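Local atomic coordinates of putative methyltransferase (Porphyromonas gingivalis, PDB entry 3LL7), a protein that probably transfers a methyl group, although its substrate and reaction are not established. Residues Ile159-Asp170 against Glu197-Lys208; Val225-His234 against Val256-Leu264. All coordinates share one frame; numbering follows the deposited sequence.

How the interactions relate
Following the chain from the N terminus, interaction 1 comes first: the run 159-170 leaves helix 156-162 for strand 166-173, and the chain returns through helix 191-198 to lay strand 204-209 alongside it, closing a loop of 26 residues. Interaction 2 opens only after this has closed, so the two stand in series and neither nest nor cross. In it, strand 258-263 pairs in parallel with 225-233, closing a loop of 21 residues that contains strand 236-244. Strand 236-244 joins the two contacts, running antiparallel to both 204-209 and 225-233 within one mixed sheet. The centres lie about 21 Å apart and the nearest atoms about 6 Å, without touching.

Interaction 1. Residues Ile159-Asp170 against Glu197-Lys208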
loop_
_atom_site.group_PDB
_atom_site.type_symbol
_atom_site.label_atom_id
_atom_site.label_comp_id
_atom_site.label_asym_id
_atom_site.label_seq_id
_atom_site.Cartn_x
_atom_site.Cartn_y
_atom_site.Cartn_z
ATOM N N ILE A 159 12.225 -25.132 6.874
ATOM C CA ILE A 159 12.363 -24.085 5.835
ATOM C C ILE A 159 13.630 -24.295 4.966
ATOM O O ILE A 159 13.569 -24.227 3.737
ATOM C CB ILE A 159 12.360 -22.679 6.441
ATOM C CG1 ILE A 159 11.028 -22.389 7.143
ATOM C CG2 ILE A 159 12.613 -21.624 5.344
ATOM C CD1 ILE A 159 11.091 -21.225 8.116
ATOM N N LYS A 160 14.764 -24.560 5.612
ATOM C CA LYS A 160 16.038 -24.771 4.898
ATOM C C LYS A 160 16.012 -25.992 3.988
ATOM O O LYS A 160 16.518 -25.934 2.870
ATOM C CB LYS A 160 17.224 -24.838 5.864
ATOM C CG LYS A 160 17.420 -23.542 6.618
ATOM C CD LYS A 160 18.519 -23.647 7.654
ATOM C CE LYS A 160 18.527 -22.391 8.503
ATOM N NZ LYS A 160 19.673 -22.380 9.439
ATOM N N THR A 161 15.409 -27.076 4.469
ATOM C CA THR A 161 15.220 -28.287 3.673
ATOM C C THR A 161 14.316 -28.051 2.464
ATOM O O THR A 161 14.619 -28.515 1.355
ATOM C CB THR A 161 14.679 -29.444 4.546
ATOM O OG1 THR A 161 15.620 -29.690 5.598
ATOM C CG2 THR A 161 14.479 -30.718 3.720
ATOM N N PHE A 162 13.231 -27.299 2.679
ATOM C CA PHE A 162 12.305 -26.937 1.612
ATOM C C PHE A 162 13.021 -26.188 0.496
ATOM O O PHE A 162 12.731 -26.403 -0.682
ATOM C CB PHE A 162 11.164 -26.074 2.173
ATOM C CG PHE A 162 10.014 -25.863 1.220
ATOM C CD1 PHE A 162 9.444 -26.933 0.530
ATOM C CD2 PHE A 162 9.472 -24.588 1.048
ATOM C CE1 PHE A 162 8.361 -26.733 -0.335
ATOM C CE2 PHE A 162 8.386 -24.380 0.195
ATOM C CZ PHE A 162 7.834 -25.448 -0.506
ATOM N N HIS A 163 13.973 -25.339 0.885
ATOM C CA HIS A 163 14.745 -24.502 -0.039
ATOM C C HIS A 163 13.833 -23.739 -1.007
ATOM O O HIS A 163 13.896 -23.964 -2.217
ATOM C CB HIS A 163 15.788 -25.335 -0.803
ATOM C CG HIS A 163 16.934 -24.522 -1.328
ATOM N ND1 HIS A 163 16.766 -23.489 -2.229
ATOM C CD2 HIS A 163 18.261 -24.578 -1.064
ATOM C CE1 HIS A 163 17.940 -22.950 -2.501
ATOM N NE2 HIS A 163 18.864 -23.590 -1.807
ATOM N N PRO A 164 12.961 -22.851 -0.477
ATOM C CA PRO A 164 11.990 -22.178 -1.344
ATOM C C PRO A 164 12.637 -21.204 -2.331
ATOM O O PRO A 164 13.760 -20.730 -2.102
ATOM C CB PRO A 164 11.124 -21.407 -0.341
ATOM C CG PRO A 164 12.097 -21.066 0.751
ATOM C CD PRO A 164 12.879 -22.348 0.907
ATOM N N ASP A 165 11.929 -20.920 -3.420
ATOM C CA ASP A 165 12.377 -19.913 -4.382
ATOM C C ASP A 165 12.250 -18.551 -3.716
ATOM O O ASP A 165 13.116 -17.695 -3.879
ATOM C CB ASP A 165 11.542 -19.999 -5.657
ATOM C CG ASP A 165 11.750 -21.313 -6.394
ATOM O OD1 ASP A 165 12.807 -21.450 -7.032
ATOM O OD2 ASP A 165 10.865 -22.201 -6.348
ATOM N N TYR A 166 11.189 -18.372 -2.932
ATOM C CA TYR A 166 10.957 -17.106 -2.229
ATOM C C TYR A 166 10.544 -17.238 -0.774
ATOM O O TYR A 166 9.771 -18.129 -0.403
ATOM C CB TYR A 166 9.915 -16.265 -2.953
ATOM C CG TYR A 166 10.062 -16.226 -4.441
ATOM C CD1 TYR A 166 10.823 -15.233 -5.061
ATOM C CD2 TYR A 166 9.426 -17.178 -5.244
ATOM C CE1 TYR A 166 10.962 -15.198 -6.458
ATOM C CE2 TYR A 166 9.544 -17.139 -6.631
ATOM C CZ TYR A 166 10.313 -16.150 -7.225
ATOM O OH TYR A 166 10.406 -16.120 -8.596
ATOM N N ILE A 167 11.101 -16.360 0.051
ATOM C CA ILE A 167 10.691 -16.224 1.437
ATOM C C ILE A 167 10.086 -14.828 1.604
ATOM O O ILE A 167 10.752 -13.808 1.350
ATOM C CB ILE A 167 11.864 -16.456 2.430
ATOM C CG1 ILE A 167 12.316 -17.925 2.374
ATOM C CG2 ILE A 167 11.452 -16.110 3.846
ATOM C CD1 ILE A 167 13.586 -18.225 3.125
ATOM N N TYR A 168 8.826 -14.802 2.023
ATOM C CA TYR A 168 8.080 -13.559 2.203
ATOM C C TYR A 168 7.912 -13.244 3.698
ATOM O O TYR A 168 7.636 -14.145 4.506
ATOM C CB TYR A 168 6.726 -13.671 1.496
ATOM C CG TYR A 168 5.851 -12.472 1.697
ATOM C CD1 TYR A 168 6.119 -11.266 1.042
ATOM C CD2 TYR A 168 4.767 -12.526 2.578
ATOM C CE1 TYR A 168 5.281 -10.139 1.248
ATOM C CE2 TYR A 168 3.964 -11.428 2.800
ATOM C CZ TYR A 168 4.231 -10.240 2.142
ATOM O OH TYR A 168 3.410 -9.163 2.362
ATOM N N VAL A 169 8.115 -11.980 4.065
ATOM C CA VAL A 169 7.973 -11.547 5.441
ATOM C C VAL A 169 7.293 -10.172 5.511
ATOM O O VAL A 169 7.609 -9.265 4.744
ATOM C CB VAL A 169 9.355 -11.598 6.188
ATOM C CG1 VAL A 169 10.406 -10.690 5.511
ATOM C CG2 VAL A 169 9.220 -11.349 7.709
ATOM N N ASP A 170 6.366 -10.035 6.444
ATOM C CA ASP A 170 5.663 -8.765 6.680
ATOM C C ASP A 170 5.778 -8.475 8.176
ATOM O O ASP A 170 4.913 -8.877 8.956
ATOM C CB ASP A 170 4.197 -8.912 6.201
ATOM C CG ASP A 170 3.315 -7.714 6.548
ATOM O OD1 ASP A 170 3.841 -6.650 6.935
ATOM O OD2 ASP A 170 2.066 -7.858 6.449
ATOM N N GLU A 197 20.623 -15.545 7.873
ATOM C CA GLU A 197 20.381 -16.960 8.048
ATOM C C GLU A 197 19.672 -17.615 6.855
ATOM O O GLU A 197 19.948 -18.781 6.538
ATOM C CB GLU A 197 19.595 -17.207 9.334
ATOM C CG GLU A 197 19.614 -18.668 9.750
ATOM C CD GLU A 197 19.215 -18.899 11.190
ATOM O OE1 GLU A 197 18.641 -17.985 11.826
ATOM O OE2 GLU A 197 19.461 -20.018 11.675
ATOM N N LEU A 198 18.763 -16.883 6.211
ATOM C CA LEU A 198 17.891 -17.482 5.197
ATOM C C LEU A 198 18.210 -17.195 3.724
ATOM O O LEU A 198 17.837 -17.982 2.856
ATOM C CB LEU A 198 16.410 -17.208 5.516
ATOM C CG LEU A 198 15.909 -17.991 6.740
ATOM C CD1 LEU A 198 14.492 -17.569 7.168
ATOM C CD2 LEU A 198 15.970 -19.500 6.490
ATOM N N LEU A 199 18.913 -16.104 3.432
ATOM C CA LEU A 199 19.315 -15.839 2.038
ATOM C C LEU A 199 20.029 -17.014 1.343
ATOM O O LEU A 199 19.792 -17.240 0.148
ATOM C CB LEU A 199 20.133 -14.551 1.908
ATOM C CG LEU A 199 19.309 -13.267 1.948
ATOM C CD1 LEU A 199 20.219 -12.041 1.949
ATOM C CD2 LEU A 199 18.339 -13.244 0.768
ATOM N N PRO A 200 20.878 -17.778 2.088
ATOM C CA PRO A 200 21.491 -18.958 1.487
ATOM C C PRO A 200 20.536 -20.103 1.125
ATOM O O PRO A 200 20.974 -21.073 0.494
ATOM C CB PRO A 200 22.463 -19.436 2.577
ATOM C CG PRO A 200 22.751 -18.215 3.374
ATOM C CD PRO A 200 21.463 -17.501 3.420
ATOM N N PHE A 201 19.267 -20.013 1.527
ATOM C CA PHE A 201 18.317 -21.116 1.337
ATOM C C PHE A 201 17.077 -20.739 0.552
ATOM O O PHE A 201 16.072 -21.454 0.588
ATOM C CB PHE A 201 17.910 -21.705 2.688
ATOM C CG PHE A 201 19.031 -22.381 3.394
ATOM C CD1 PHE A 201 19.385 -23.691 3.064
ATOM C CD2 PHE A 201 19.751 -21.717 4.385
ATOM C CE1 PHE A 201 20.433 -24.333 3.707
ATOM C CE2 PHE A 201 20.815 -22.366 5.049
ATOM C CZ PHE A 201 21.148 -23.670 4.702
ATOM N N CYS A 202 17.148 -19.605 -0.138
ATOM C CA CYS A 202 16.105 -19.185 -1.059
ATOM C C CYS A 202 16.739 -18.419 -2.215
ATOM O O CYS A 202 17.933 -18.067 -2.157
ATOM C CB CYS A 202 15.051 -18.329 -0.335
ATOM S SG CYS A 202 15.673 -16.755 0.299
ATOM N N SER A 203 15.970 -18.195 -3.278
ATOM C CA SER A 203 16.429 -17.335 -4.365
ATOM C C SER A 203 16.352 -15.870 -3.943
ATOM O O SER A 203 17.348 -15.151 -4.045
ATOM C CB SER A 203 15.640 -17.579 -5.657
ATOM O OG SER A 203 15.945 -18.854 -6.207
ATOM N N SER A 204 15.181 -15.445 -3.453
ATOM C CA SER A 204 15.010 -14.102 -2.909
ATOM C C SER A 204 14.183 -14.072 -1.631
ATOM O O SER A 204 13.347 -14.949 -1.409
ATOM C CB SER A 204 14.310 -13.201 -3.927
ATOM O OG SER A 204 15.183 -12.882 -4.996
ATOM N N ILE A 205 14.429 -13.061 -0.803
ATOM C CA ILE A 205 13.501 -12.688 0.260
ATOM C C ILE A 205 12.753 -11.433 -0.185
ATOM O O ILE A 205 13.386 -10.477 -0.666
ATOM C CB ILE A 205 14.210 -12.353 1.578
ATOM C CG1 ILE A 205 14.850 -13.622 2.193
ATOM C CG2 ILE A 205 13.225 -11.740 2.582
ATOM C CD1 ILE A 205 15.799 -13.308 3.325
ATOM N N LEU A 206 11.435 -11.445 0.006
ATOM C CA LEU A 206 10.568 -10.279 -0.310
ATOM C C LEU A 206 9.971 -9.813 1.016
ATOM O O LEU A 206 9.296 -10.604 1.696
ATOM C CB LEU A 206 9.448 -10.688 -1.268
ATOM C CG LEU A 206 8.512 -9.562 -1.761
ATOM C CD1 LEU A 206 9.285 -8.488 -2.579
ATOM C CD2 LEU A 206 7.315 -10.118 -2.541
ATOM N N ALA A 207 10.278 -8.583 1.411
ATOM C CA ALA A 207 9.802 -8.026 2.671
ATOM C C ALA A 207 8.839 -6.895 2.382
ATOM O O ALA A 207 9.131 -6.016 1.556
ATOM C CB ALA A 207 10.963 -7.509 3.503
ATOM N N LYS A 208 7.690 -6.935 3.050
ATOM C CA LYS A 208 6.712 -5.864 2.943
ATOM C C LYS A 208 6.871 -4.972 4.143
ATOM O O LYS A 208 6.764 -5.430 5.282
ATOM C CB LYS A 208 5.291 -6.431 2.935
ATOM C CG LYS A 208 4.222 -5.325 2.974
ATOM C CD LYS A 208 2.856 -5.987 3.196
ATOM C CE LYS A 208 2.003 -5.228 4.155
ATOM N NZ LYS A 208 0.746 -5.999 4.386
HETATM O O HOH W 1 14.087 -19.229 -8.137
#
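Strands 166-169 and 204-208 run parallel, 4.7 Å apart at their axes and 17° from aligned, with backbone bonds passing from S204 N to D165 O through to K208 N to V169 O. Where the chain enters the strands, the extended side chain of K160 lies across one face of the F201 ring, with CG 3.7 Å from the ring centroid, and carries NZ on to a salt bridge with E197 OE2 at 3.3 Å. F201 CA in turn sits over a face of the H163 imidazole. I167 CD1 packs against both L198 CB and C202 CB, each 3.8 Å away. This is a beta-alpha-beta crossover, strand 166-173 leading through helix 191-198 to strand 204-209, in keeping with the Rossmann-like sheet of many methyltransferases; V169 and I205 both pack on L194 of that helix. On the other face, Y168 CD1 meets L206 CD2 at 3.9 Å, and Y168 OH, hydrogen-bonded to D107, lies 3.3 Å from K208 CD. K208 runs beside D170, bent at chi3 (139°), and its NZ reaches D170 OD2 at 3.1 Å from above the carboxylate plane while also bonding S79. One water bridges D165 OD1 and S203 OG, while D165 OD2 accepts the backbone N-H of K96.

Interaction 2. Residues Val225-His234 against Val256-Leu264; sequences VQELHVVAAH and VPIHAINLL. With FMT (formic acid), chain E; FMT (formic acid), chain I.
H229 and H259, paired residues on neighbouring parallel strands, stack their imidazoles in an offset pair with centroids 3.9 Å apart and planes 11° from parallel. In both, CG stands beside the backbone N and anti to the carbonyl carbon (chi1 -71° and -66°); the shared first torsion sends the two rings off the sheet in the same direction and lays one over the other. H229 CE1 lies 3.4 Å from H259 CD2, and H259 CB also rests over the H229 face. At the edge of the H229 ring, NE2 gives a nearly straight hydrogen bond of 2.8 Å to E227 OE1, in the imidazole plane but well above that of the carboxylate. H229 ND1 is hydrogen-bonded to the Y86 hydroxyl, and E227 OE2 forms a salt bridge with R243 on strand 236-244. Farther along this face V231 CG1 meets L263 CD1 at 3.6 Å, while its CG2 lies beside I261 CG2. At the start of the pairing V225 CG1 and V256 CG1 touch at 3.7 Å, their side chains crossing at about a right angle. N262 extends with CG anti to the backbone N, bringing OD1 3.5 Å from A232 CB and ND2 to a formic acid molecule; its backbone N binds a second, both probably from the crystallisation liquor. With both ring nitrogens of H229 engaged, its rotation is fixed, and the E227 carboxylate would be expected to polarise the NE2-H bond, an effect moderated by R243.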
loop_
_atom_site.group_PDB
_atom_site.type_symbol
_atom_site.label_atom_id
_atom_site.label_comp_id
_atom_site.label_asym_id
_atom_site.label_seq_id
_atom_site.Cartn_x
_atom_site.Cartn_y
_atom_site.Cartn_z
ATOM N N VAL A 225 20.012 -5.967 -1.119
ATOM C CA VAL A 225 18.783 -5.435 -1.725
ATOM C C VAL A 225 18.978 -5.294 -3.231
ATOM O O VAL A 225 19.985 -4.755 -3.681
ATOM C CB VAL A 225 18.400 -4.078 -1.102
ATOM C CG1 VAL A 225 17.233 -3.433 -1.870
ATOM C CG2 VAL A 225 18.005 -4.261 0.350
ATOM N N GLN A 226 18.008 -5.787 -4.000
ATOM C CA GLN A 226 18.059 -5.736 -5.458
ATOM C C GLN A 226 17.115 -4.708 -6.071
ATOM O O GLN A 226 17.363 -4.221 -7.163
ATOM C CB GLN A 226 17.732 -7.104 -6.042
ATOM C CG GLN A 226 18.791 -8.168 -5.689
ATOM C CD GLN A 226 20.169 -7.830 -6.222
ATOM O OE1 GLN A 226 20.334 -7.460 -7.391
ATOM N NE2 GLN A 226 21.177 -7.953 -5.359
ATOM N N GLU A 227 16.019 -4.426 -5.375
ATOM C CA GLU A 227 15.011 -3.453 -5.831
ATOM C C GLU A 227 14.127 -3.050 -4.661
ATOM O O GLU A 227 13.910 -3.848 -3.749
ATOM C CB GLU A 227 14.161 -4.003 -6.997
ATOM C CG GLU A 227 13.481 -5.368 -6.741
ATOM C CD GLU A 227 12.742 -5.911 -7.971
ATOM O OE1 GLU A 227 12.230 -5.130 -8.787
ATOM O OE2 GLU A 227 12.686 -7.142 -8.136
ATOM N N LEU A 228 13.590 -1.825 -4.694
ATOM C CA LEU A 228 12.648 -1.363 -3.678
ATOM C C LEU A 228 11.453 -0.746 -4.423
ATOM O O LEU A 228 11.631 0.076 -5.316
ATOM C CB LEU A 228 13.346 -0.345 -2.744
ATOM C CG LEU A 228 12.563 0.161 -1.525
ATOM C CD1 LEU A 228 13.470 0.656 -0.420
ATOM C CD2 LEU A 228 11.559 1.305 -1.952
ATOM N N HIS A 229 10.241 -1.165 -4.078
ATOM C CA HIS A 229 9.057 -0.671 -4.771
ATOM C C HIS A 229 8.235 0.157 -3.786
ATOM O O HIS A 229 7.975 -0.303 -2.655
ATOM C CB HIS A 229 8.198 -1.839 -5.256
ATOM C CG HIS A 229 8.809 -2.609 -6.390
ATOM N ND1 HIS A 229 8.089 -2.967 -7.506
ATOM C CD2 HIS A 229 10.064 -3.080 -6.582
ATOM C CE1 HIS A 229 8.874 -3.627 -8.340
ATOM N NE2 HIS A 229 10.080 -3.706 -7.802
ATOM N N VAL A 230 7.816 1.350 -4.208
ATOM C CA VAL A 230 6.922 2.174 -3.393
ATOM C C VAL A 230 5.553 2.045 -4.022
ATOM O O VAL A 230 5.363 2.431 -5.199
ATOM C CB VAL A 230 7.359 3.664 -3.373
ATOM C CG1 VAL A 230 6.359 4.502 -2.553
ATOM C CG2 VAL A 230 8.783 3.771 -2.833
ATOM N N VAL A 231 4.637 1.392 -3.314
ATOM C CA VAL A 231 3.369 0.994 -3.969
ATOM C C VAL A 231 2.175 1.773 -3.417
ATOM O O VAL A 231 1.825 1.632 -2.226
ATOM C CB VAL A 231 3.126 -0.536 -3.814
ATOM C CG1 VAL A 231 1.838 -0.966 -4.527
ATOM C CG2 VAL A 231 4.348 -1.342 -4.349
ATOM N N ALA A 232 1.549 2.575 -4.271
ATOM C CA ALA A 232 0.327 3.277 -3.894
ATOM C C ALA A 232 -0.907 2.603 -4.526
ATOM O O ALA A 232 -0.808 2.020 -5.617
ATOM C CB ALA A 232 0.397 4.733 -4.301
ATOM N N ALA A 233 -2.023 2.671 -3.801
ATOM C CA ALA A 233 -3.367 2.222 -4.238
ATOM C C ALA A 233 -4.395 3.105 -3.536
ATOM O O ALA A 233 -4.178 3.542 -2.400
ATOM C CB ALA A 233 -3.591 0.758 -3.882
ATOM N N HIS A 234 -5.522 3.372 -4.195
ATOM C CA HIS A 234 -6.601 4.184 -3.590
ATOM C C HIS A 234 -6.139 5.602 -3.214
ATOM O O HIS A 234 -6.633 6.196 -2.254
ATOM C CB HIS A 234 -7.208 3.473 -2.370
ATOM C CG HIS A 234 -7.617 2.055 -2.642
ATOM N ND1 HIS A 234 -8.736 1.732 -3.380
ATOM C CD2 HIS A 234 -7.047 0.880 -2.288
ATOM C CE1 HIS A 234 -8.842 0.417 -3.467
ATOM N NE2 HIS A 234 -7.824 -0.124 -2.820
ATOM N N VAL A 256 20.539 1.146 -6.035
ATOM C CA VAL A 256 19.373 0.251 -6.001
ATOM C C VAL A 256 18.195 0.851 -6.786
ATOM O O VAL A 256 17.796 1.988 -6.517
ATOM C CB VAL A 256 18.951 -0.080 -4.566
ATOM C CG1 VAL A 256 17.595 -0.830 -4.544
ATOM C CG2 VAL A 256 20.058 -0.958 -3.901
ATOM N N PRO A 257 17.631 0.088 -7.754
ATOM C CA PRO A 257 16.447 0.556 -8.484
ATOM C C PRO A 257 15.225 0.732 -7.573
ATOM O O PRO A 257 14.812 -0.213 -6.895
ATOM C CB PRO A 257 16.163 -0.585 -9.477
ATOM C CG PRO A 257 17.477 -1.302 -9.630
ATOM C CD PRO A 257 18.137 -1.189 -8.292
ATOM N N ILE A 258 14.666 1.937 -7.577
ATOM C CA ILE A 258 13.443 2.269 -6.854
ATOM C C ILE A 258 12.313 2.359 -7.860
ATOM O O ILE A 258 12.395 3.137 -8.834
ATOM C CB ILE A 258 13.594 3.598 -6.095
ATOM C CG1 ILE A 258 14.799 3.512 -5.121
ATOM C CG2 ILE A 258 12.332 3.946 -5.322
ATOM C CD1 ILE A 258 15.267 4.876 -4.632
ATOM N N HIS A 259 11.247 1.593 -7.611
ATOM C CA HIS A 259 10.059 1.624 -8.457
ATOM C C HIS A 259 8.934 2.370 -7.752
ATOM O O HIS A 259 8.507 1.957 -6.652
ATOM C CB HIS A 259 9.543 0.202 -8.704
ATOM C CG HIS A 259 10.459 -0.658 -9.511
ATOM N ND1 HIS A 259 11.800 -0.814 -9.228
ATOM C CD2 HIS A 259 10.208 -1.424 -10.597
ATOM C CE1 HIS A 259 12.336 -1.645 -10.107
ATOM N NE2 HIS A 259 11.388 -2.029 -10.943
ATOM N N ALA A 260 8.418 3.423 -8.388
ATOM C CA ALA A 260 7.305 4.166 -7.804
ATOM C C ALA A 260 6.104 3.847 -8.632
ATOM O O ALA A 260 6.104 4.073 -9.855
ATOM C CB ALA A 260 7.604 5.697 -7.792
ATOM N N ILE A 261 5.078 3.284 -7.998
ATOM C CA ILE A 261 3.932 2.879 -8.798
ATOM C C ILE A 261 2.623 3.241 -8.140
ATOM O O ILE A 261 2.480 3.119 -6.930
ATOM C CB ILE A 261 3.989 1.413 -9.195
ATOM C CG1 ILE A 261 2.999 1.146 -10.380
ATOM C CG2 ILE A 261 3.779 0.531 -7.990
ATOM C CD1 ILE A 261 3.382 -0.056 -11.262
ATOM N N ASN A 262 1.683 3.701 -8.950
ATOM C CA ASN A 262 0.392 4.091 -8.446
ATOM C C ASN A 262 -0.608 3.169 -9.091
ATOM O O ASN A 262 -0.921 3.350 -10.254
ATOM C CB ASN A 262 0.095 5.569 -8.808
ATOM C CG ASN A 262 -1.166 6.092 -8.165
ATOM O OD1 ASN A 262 -1.475 5.759 -7.026
ATOM N ND2 ASN A 262 -1.917 6.940 -8.898
ATOM N N LEU A 263 -1.098 2.176 -8.344
ATOM C CA LEU A 263 -2.033 1.178 -8.904
ATOM C C LEU A 263 -3.422 1.770 -9.126
ATOM O O LEU A 263 -3.948 2.448 -8.248
ATOM C CB LEU A 263 -2.113 -0.067 -8.004
ATOM C CG LEU A 263 -0.754 -0.702 -7.724
ATOM C CD1 LEU A 263 -0.862 -1.859 -6.715
ATOM C CD2 LEU A 263 -0.051 -1.126 -9.026
ATOM N N LEU A 264 -3.993 1.513 -10.306
ATOM C CA LEU A 264 -5.278 2.104 -10.725
ATOM C C LEU A 264 -6.261 1.088 -11.289
ATOM O O LEU A 264 -5.925 -0.081 -11.485
ATOM C CB LEU A 264 -5.067 3.218 -11.765
ATOM C CG LEU A 264 -4.312 4.490 -11.365
ATOM C CD1 LEU A 264 -4.162 5.433 -12.567
ATOM C CD2 LEU A 264 -4.969 5.204 -10.178
HETATM C C FMT E . 3.152 5.627 -11.985
HETATM O O1 FMT E . 4.350 5.838 -11.710
HETATM O O2 FMT E . 2.521 4.572 -11.795
HETATM C C FMT I . -0.998 7.587 -12.125
HETATM O O1 FMT I . -0.073 7.772 -12.915
HETATM O O2 FMT I . -1.376 8.448 -11.336
#